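Local atomic coordinates of tRNA (adenine(58)-N(1))-methyltransferase TrmI (PDB entry 2PWY), a protein that catalyses the S-adenosyl-L-methionine-dependent methylation of N1 of adenosine 58 in tRNA and is required for growth at extreme temperatures. Residues L194-P199 with L205-A210; R209-H214 with V250-W255. All coordinates share one frame; numbering follows the deposited sequence.

Overall arrangement
Strand 192-198, just downstream of helix 181-187, runs into helix 201-211 after a short turn, and contact 1 closes this small loop by laying the helix back on the strand it has left. The chain then passes through the long strands 216-232 and 235-243 and returns as strand 248-254, where contact 2 closes the wider loop against the later part of the same helix and the turn that follows. The two loops follow one another along the chain and share Arg209 and Ala210. In the mixed sheet of the catalytic domain, strands 192-198 and 248-254 are antiparallel neighbours and helix 201-211 packs on both; Leu207 CD2 of contact 1 also packs on Val250 CG1 of contact 2.

Contact 1 of 2, residues L194-P199 with L205-A210; sequences LVAYLP and LELVRA
One methyl of Leu207 carries most of the contact: its CD2 lies 3.7 Å from Ala196 CB on the strand. The same CD2 also packs 3.8 Å from Leu198 CD1, so a single branch from the helix meets two alternate residues of the strand. The Leu198 methyl reaches a little farther along Leu207, with CD1 4.1 Å from Leu207 CB, and the two leucine side chains cross at a slant. On Leu207, CG stands anti to the backbone N (chi1 174°), which carries the branch from the helix to the sheet; on Leu198, CG beside the backbone N (chi1 -73°) puts CD1 against that branch. The contact is wholly apolar and buried. Ala196 and Leu207 have the nearest CA atoms across the two segments, 9.0 Å apart. This is helix-on-sheet packing in the Rossmann-like fold of class I methyltransferases, in which strand 192-198 continues the parallel part of the sheet beside strand 167-173. Alternation along the strand sends Val195 and Tyr197 to the other face, where both touch Met88 of helix 82-91. On the helix 201-211 side, Leu181 of helix 181-187 packs against Leu207, and Leu194 fits against Leu181 and Ala184. The strand is held in the sheet by backbone hydrogen bonds of Val195 to Val170 and Leu172 and of Ala196 to Val250. Farther out, Leu205 and Val208 pack on Val231 of a neighbouring subunit.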
loop_
_atom_site.group_PDB
_atom_site.type_symbol
_atom_site.label_atom_id
_atom_site.label_comp_id
_atom_site.label_asym_id
_atom_site.label_seq_id
_atom_site.Cartn_x
_atom_site.Cartn_y
_atom_site.Cartn_z
ATOM N N LEU A 194 -6.736 -11.465 -22.366
ATOM C CA LEU A 194 -8.026 -11.235 -21.705
ATOM C C LEU A 194 -7.703 -10.645 -20.341
ATOM O O LEU A 194 -6.797 -11.131 -19.653
ATOM C CB LEU A 194 -8.803 -12.548 -21.537
ATOM C CG LEU A 194 -10.157 -12.526 -20.792
ATOM C CD1 LEU A 194 -11.049 -13.673 -21.279
ATOM C CD2 LEU A 194 -10.023 -12.596 -19.236
ATOM N N VAL A 195 -8.421 -9.590 -19.953
ATOM C CA VAL A 195 -8.236 -9.001 -18.622
ATOM C C VAL A 195 -9.594 -8.861 -17.959
ATOM O O VAL A 195 -10.509 -8.236 -18.527
ATOM C CB VAL A 195 -7.521 -7.621 -18.651
ATOM C CG1 VAL A 195 -7.365 -7.105 -17.207
ATOM C CG2 VAL A 195 -6.144 -7.729 -19.338
ATOM N N ALA A 196 -9.726 -9.475 -16.783
ATOM C CA ALA A 196 -10.968 -9.459 -16.011
ATOM C C ALA A 196 -10.825 -8.664 -14.724
ATOM O O ALA A 196 -9.797 -8.729 -14.050
ATOM C CB ALA A 196 -11.430 -10.869 -15.681
ATOM N N TYR A 197 -11.897 -7.947 -14.392
ATOM C CA TYR A 197 -12.002 -7.113 -13.193
ATOM C C TYR A 197 -12.906 -7.847 -12.199
ATOM O O TYR A 197 -14.042 -8.181 -12.522
ATOM C CB TYR A 197 -12.604 -5.786 -13.649
ATOM C CG TYR A 197 -12.927 -4.705 -12.640
ATOM C CD1 TYR A 197 -11.982 -3.726 -12.307
ATOM C CD2 TYR A 197 -14.212 -4.581 -12.113
ATOM C CE1 TYR A 197 -12.306 -2.677 -11.429
ATOM C CE2 TYR A 197 -14.543 -3.534 -11.230
ATOM C CZ TYR A 197 -13.593 -2.591 -10.907
ATOM O OH TYR A 197 -13.917 -1.557 -10.055
ATOM N N LEU A 198 -12.384 -8.137 -11.009
ATOM C CA LEU A 198 -13.118 -8.943 -10.029
ATOM C C LEU A 198 -12.902 -8.436 -8.599
ATOM O O LEU A 198 -11.755 -8.331 -8.148
ATOM C CB LEU A 198 -12.647 -10.391 -10.099
ATOM C CG LEU A 198 -13.081 -11.204 -11.315
ATOM C CD1 LEU A 198 -12.296 -12.530 -11.365
ATOM C CD2 LEU A 198 -14.603 -11.441 -11.322
ATOM N N PRO A 199 -13.996 -8.114 -7.887
ATOM C CA PRO A 199 -13.822 -7.562 -6.538
ATOM C C PRO A 199 -13.216 -8.519 -5.500
ATOM O O PRO A 199 -12.446 -8.067 -4.632
ATOM C CB PRO A 199 -15.247 -7.168 -6.117
ATOM C CG PRO A 199 -16.051 -7.165 -7.383
ATOM C CD PRO A 199 -15.418 -8.189 -8.276
ATOM N N LEU A 205 -9.656 -16.661 -7.667
ATOM C CA LEU A 205 -9.211 -18.044 -7.606
ATOM C C LEU A 205 -10.092 -18.939 -8.468
ATOM O O LEU A 205 -9.585 -19.836 -9.141
ATOM C CB LEU A 205 -9.160 -18.537 -6.148
ATOM C CG LEU A 205 -8.092 -17.846 -5.287
ATOM C CD1 LEU A 205 -8.379 -18.099 -3.802
ATOM C CD2 LEU A 205 -6.689 -18.323 -5.677
ATOM N N GLU A 206 -11.401 -18.683 -8.452
ATOM C CA GLU A 206 -12.332 -19.436 -9.285
ATOM C C GLU A 206 -12.007 -19.255 -10.777
ATOM O O GLU A 206 -11.985 -20.236 -11.529
ATOM C CB GLU A 206 -13.795 -19.063 -8.982
ATOM C CG GLU A 206 -14.795 -19.950 -9.726
ATOM C CD GLU A 206 -16.202 -19.942 -9.125
ATOM O OE1 GLU A 206 -16.440 -19.284 -8.082
ATOM O OE2 GLU A 206 -17.072 -20.621 -9.712
ATOM N N LEU A 207 -11.746 -18.013 -11.191
ATOM C CA LEU A 207 -11.385 -17.722 -12.583
ATOM C C LEU A 207 -10.068 -18.409 -12.985
ATOM O O LEU A 207 -9.963 -18.994 -14.072
ATOM C CB LEU A 207 -11.311 -16.204 -12.836
ATOM C CG LEU A 207 -10.791 -15.781 -14.224
ATOM C CD1 LEU A 207 -11.687 -16.360 -15.346
ATOM C CD2 LEU A 207 -10.734 -14.257 -14.313
ATOM N N VAL A 208 -9.081 -18.350 -12.095
ATOM C CA VAL A 208 -7.785 -18.987 -12.336
ATOM C C VAL A 208 -7.966 -20.485 -12.575
ATOM O O VAL A 208 -7.415 -21.029 -13.530
ATOM C CB VAL A 208 -6.780 -18.687 -11.183
ATOM C CG1 VAL A 208 -5.573 -19.652 -11.207
ATOM C CG2 VAL A 208 -6.316 -17.233 -11.285
ATOM N N ARG A 209 -8.772 -21.133 -11.734
ATOM C CA ARG A 209 -9.047 -22.570 -11.900
ATOM C C ARG A 209 -9.823 -22.848 -13.189
ATOM O O ARG A 209 -9.465 -23.757 -13.945
ATOM C CB ARG A 209 -9.781 -23.130 -10.676
ATOM N N ALA A 210 -10.848 -22.042 -13.468
ATOM C CA ALA A 210 -11.665 -22.203 -14.679
ATOM C C ALA A 210 -10.853 -22.045 -15.969
ATOM O O ALA A 210 -11.088 -22.757 -16.943
ATOM C CB ALA A 210 -12.830 -21.231 -14.666
#

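Contact 2 of 2, residues R209-H214 with V250-W255; sequences RAAEAH and VALRRW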
loop_
_atom_site.group_PDB
_atom_site.type_symbol
_atom_site.label_atom_id
_atom_site.label_comp_id
_atom_site.label_asym_id
_atom_site.label_seq_id
_atom_site.Cartn_x
_atom_site.Cartn_y
_atom_site.Cartn_z
ATOM N N ARG A 209 -8.772 -21.133 -11.734
ATOM C CA ARG A 209 -9.047 -22.570 -11.900
ATOM C C ARG A 209 -9.823 -22.848 -13.189
ATOM O O ARG A 209 -9.465 -23.757 -13.945
ATOM C CB ARG A 209 -9.781 -23.130 -10.676
ATOM N N ALA A 210 -10.848 -22.042 -13.468
ATOM C CA ALA A 210 -11.665 -22.203 -14.679
ATOM C C ALA A 210 -10.853 -22.045 -15.969
ATOM O O ALA A 210 -11.088 -22.757 -16.943
ATOM C CB ALA A 210 -12.830 -21.231 -14.666
ATOM N N ALA A 211 -9.885 -21.128 -15.957
ATOM C CA ALA A 211 -9.052 -20.860 -17.135
ATOM C C ALA A 211 -8.134 -22.036 -17.466
ATOM O O ALA A 211 -7.632 -22.134 -18.586
ATOM C CB ALA A 211 -8.254 -19.595 -16.929
ATOM N N GLU A 212 -7.930 -22.931 -16.498
ATOM C CA GLU A 212 -7.157 -24.154 -16.740
ATOM C C GLU A 212 -7.891 -25.172 -17.624
ATOM O O GLU A 212 -7.308 -26.190 -18.007
ATOM C CB GLU A 212 -6.704 -24.773 -15.415
ATOM C CG GLU A 212 -5.630 -23.932 -14.727
ATOM C CD GLU A 212 -5.392 -24.314 -13.285
ATOM O OE1 GLU A 212 -5.834 -25.409 -12.869
ATOM O OE2 GLU A 212 -4.743 -23.516 -12.578
ATOM N N ALA A 213 -9.155 -24.892 -17.948
ATOM C CA ALA A 213 -9.932 -25.717 -18.874
ATOM C C ALA A 213 -10.012 -25.095 -20.278
ATOM O O ALA A 213 -10.762 -25.565 -21.149
ATOM C CB ALA A 213 -11.328 -25.972 -18.304
ATOM N N HIS A 214 -9.228 -24.039 -20.501
ATOM C CA HIS A 214 -9.265 -23.296 -21.762
ATOM C C HIS A 214 -7.854 -22.967 -22.244
ATOM O O HIS A 214 -6.909 -23.044 -21.455
ATOM C CB HIS A 214 -10.088 -22.016 -21.571
ATOM C CG HIS A 214 -11.499 -22.279 -21.151
ATOM N ND1 HIS A 214 -12.498 -22.580 -22.050
ATOM C CD2 HIS A 214 -12.070 -22.321 -19.924
ATOM C CE1 HIS A 214 -13.627 -22.789 -21.398
ATOM N NE2 HIS A 214 -13.398 -22.627 -20.107
ATOM N N VAL A 250 -7.153 -9.580 -13.447
ATOM C CA VAL A 250 -6.603 -10.883 -13.811
ATOM C C VAL A 250 -6.343 -10.889 -15.324
ATOM O O VAL A 250 -7.283 -10.712 -16.113
ATOM C CB VAL A 250 -7.580 -12.033 -13.453
ATOM C CG1 VAL A 250 -6.978 -13.369 -13.863
ATOM C CG2 VAL A 250 -7.923 -12.029 -11.945
ATOM N N ALA A 251 -5.078 -11.075 -15.711
ATOM C CA ALA A 251 -4.685 -11.079 -17.122
ATOM C C ALA A 251 -4.331 -12.500 -17.545
ATOM O O ALA A 251 -3.523 -13.173 -16.897
ATOM C CB ALA A 251 -3.487 -10.146 -17.376
ATOM N N LEU A 252 -4.938 -12.942 -18.638
ATOM C CA LEU A 252 -4.644 -14.245 -19.235
ATOM C C LEU A 252 -4.107 -14.017 -20.632
ATOM O O LEU A 252 -4.589 -13.120 -21.329
ATOM C CB LEU A 252 -5.934 -15.083 -19.338
ATOM C CG LEU A 252 -6.792 -15.234 -18.072
ATOM C CD1 LEU A 252 -8.099 -15.958 -18.422
ATOM C CD2 LEU A 252 -6.036 -15.987 -17.023
ATOM N N ARG A 253 -3.132 -14.828 -21.053
ATOM C CA ARG A 253 -2.655 -14.759 -22.437
ATOM C C ARG A 253 -3.179 -15.949 -23.216
ATOM O O ARG A 253 -3.066 -17.091 -22.750
ATOM C CB ARG A 253 -1.126 -14.727 -22.495
ATOM C CG ARG A 253 -0.563 -14.373 -23.866
ATOM C CD ARG A 253 0.927 -14.668 -23.948
ATOM N NE ARG A 253 1.793 -13.756 -23.194
ATOM C CZ ARG A 253 2.375 -12.664 -23.689
ATOM N NH1 ARG A 253 2.148 -12.273 -24.932
ATOM N NH2 ARG A 253 3.165 -11.936 -22.909
ATOM N N ARG A 254 -3.745 -15.676 -24.393
ATOM C CA ARG A 254 -4.270 -16.698 -25.307
ATOM C C ARG A 254 -3.133 -17.568 -25.827
ATOM O O ARG A 254 -2.110 -17.054 -26.283
ATOM C CB ARG A 254 -4.991 -16.019 -26.484
ATOM C CG ARG A 254 -5.613 -16.954 -27.554
ATOM C CD ARG A 254 -6.659 -17.871 -26.938
ATOM N NE ARG A 254 -7.458 -18.662 -27.891
ATOM C CZ ARG A 254 -7.049 -19.759 -28.538
ATOM N NH1 ARG A 254 -5.805 -20.201 -28.438
ATOM N NH2 ARG A 254 -7.897 -20.419 -29.321
ATOM N N TRP A 255 -3.317 -18.880 -25.750
ATOM C CA TRP A 255 -2.349 -19.840 -26.281
ATOM C C TRP A 255 -2.066 -19.620 -27.755
ATOM O O TRP A 255 -2.939 -19.148 -28.494
ATOM C CB TRP A 255 -2.898 -21.253 -26.110
ATOM C CG TRP A 255 -2.736 -21.837 -24.743
ATOM C CD1 TRP A 255 -2.301 -21.202 -23.601
ATOM C CD2 TRP A 255 -3.046 -23.181 -24.360
ATOM N NE1 TRP A 255 -2.311 -22.082 -22.542
ATOM C CE2 TRP A 255 -2.768 -23.298 -22.982
ATOM C CE3 TRP A 255 -3.538 -24.299 -25.050
ATOM C CZ2 TRP A 255 -2.953 -24.499 -22.283
ATOM C CZ3 TRP A 255 -3.727 -25.488 -24.348
ATOM C CH2 TRP A 255 -3.434 -25.573 -22.985
#
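Leu252 CG sits anti to its own carbonyl carbon (chi1 -51°), and the extended second torsion (chi2 174°) sends CD1 out to Ala211 CB, 3.9 Å away. This is the junction of helix 201-211 with strand 248-254 of the Rossmann-like methyltransferase sheet, a strand that runs antiparallel to both its neighbours, 192-198 and 216-232. Ala211 and Leu252 are the buried pair of the contact, their CA atoms 8.2 Å apart. Around Leu252 the hydrophobic packing is continued by Leu194 of strand 192-198 and by Phe216 and Leu218 of strand 216-232. From Ala211 to His214 the chain makes a type I beta turn, with His214 N hydrogen-bonded to Ala211 O at 3.1 Å. The side chain of His214 touches Leu181 and Glu182 of helix 181-187, while its backbone carbonyl faces the tryptophan near the end of the strand. Pro215 and Arg217 also touch Trp255. Next to it, Arg254 gives its NE to Ala185 O, and Arg253 forms a salt bridge with Glu68 of a neighbouring subunit. His214 O is placed over one face of the Trp255 indole, displaced toward its rim, with CZ2 its nearest ring atom at 4.3 Å.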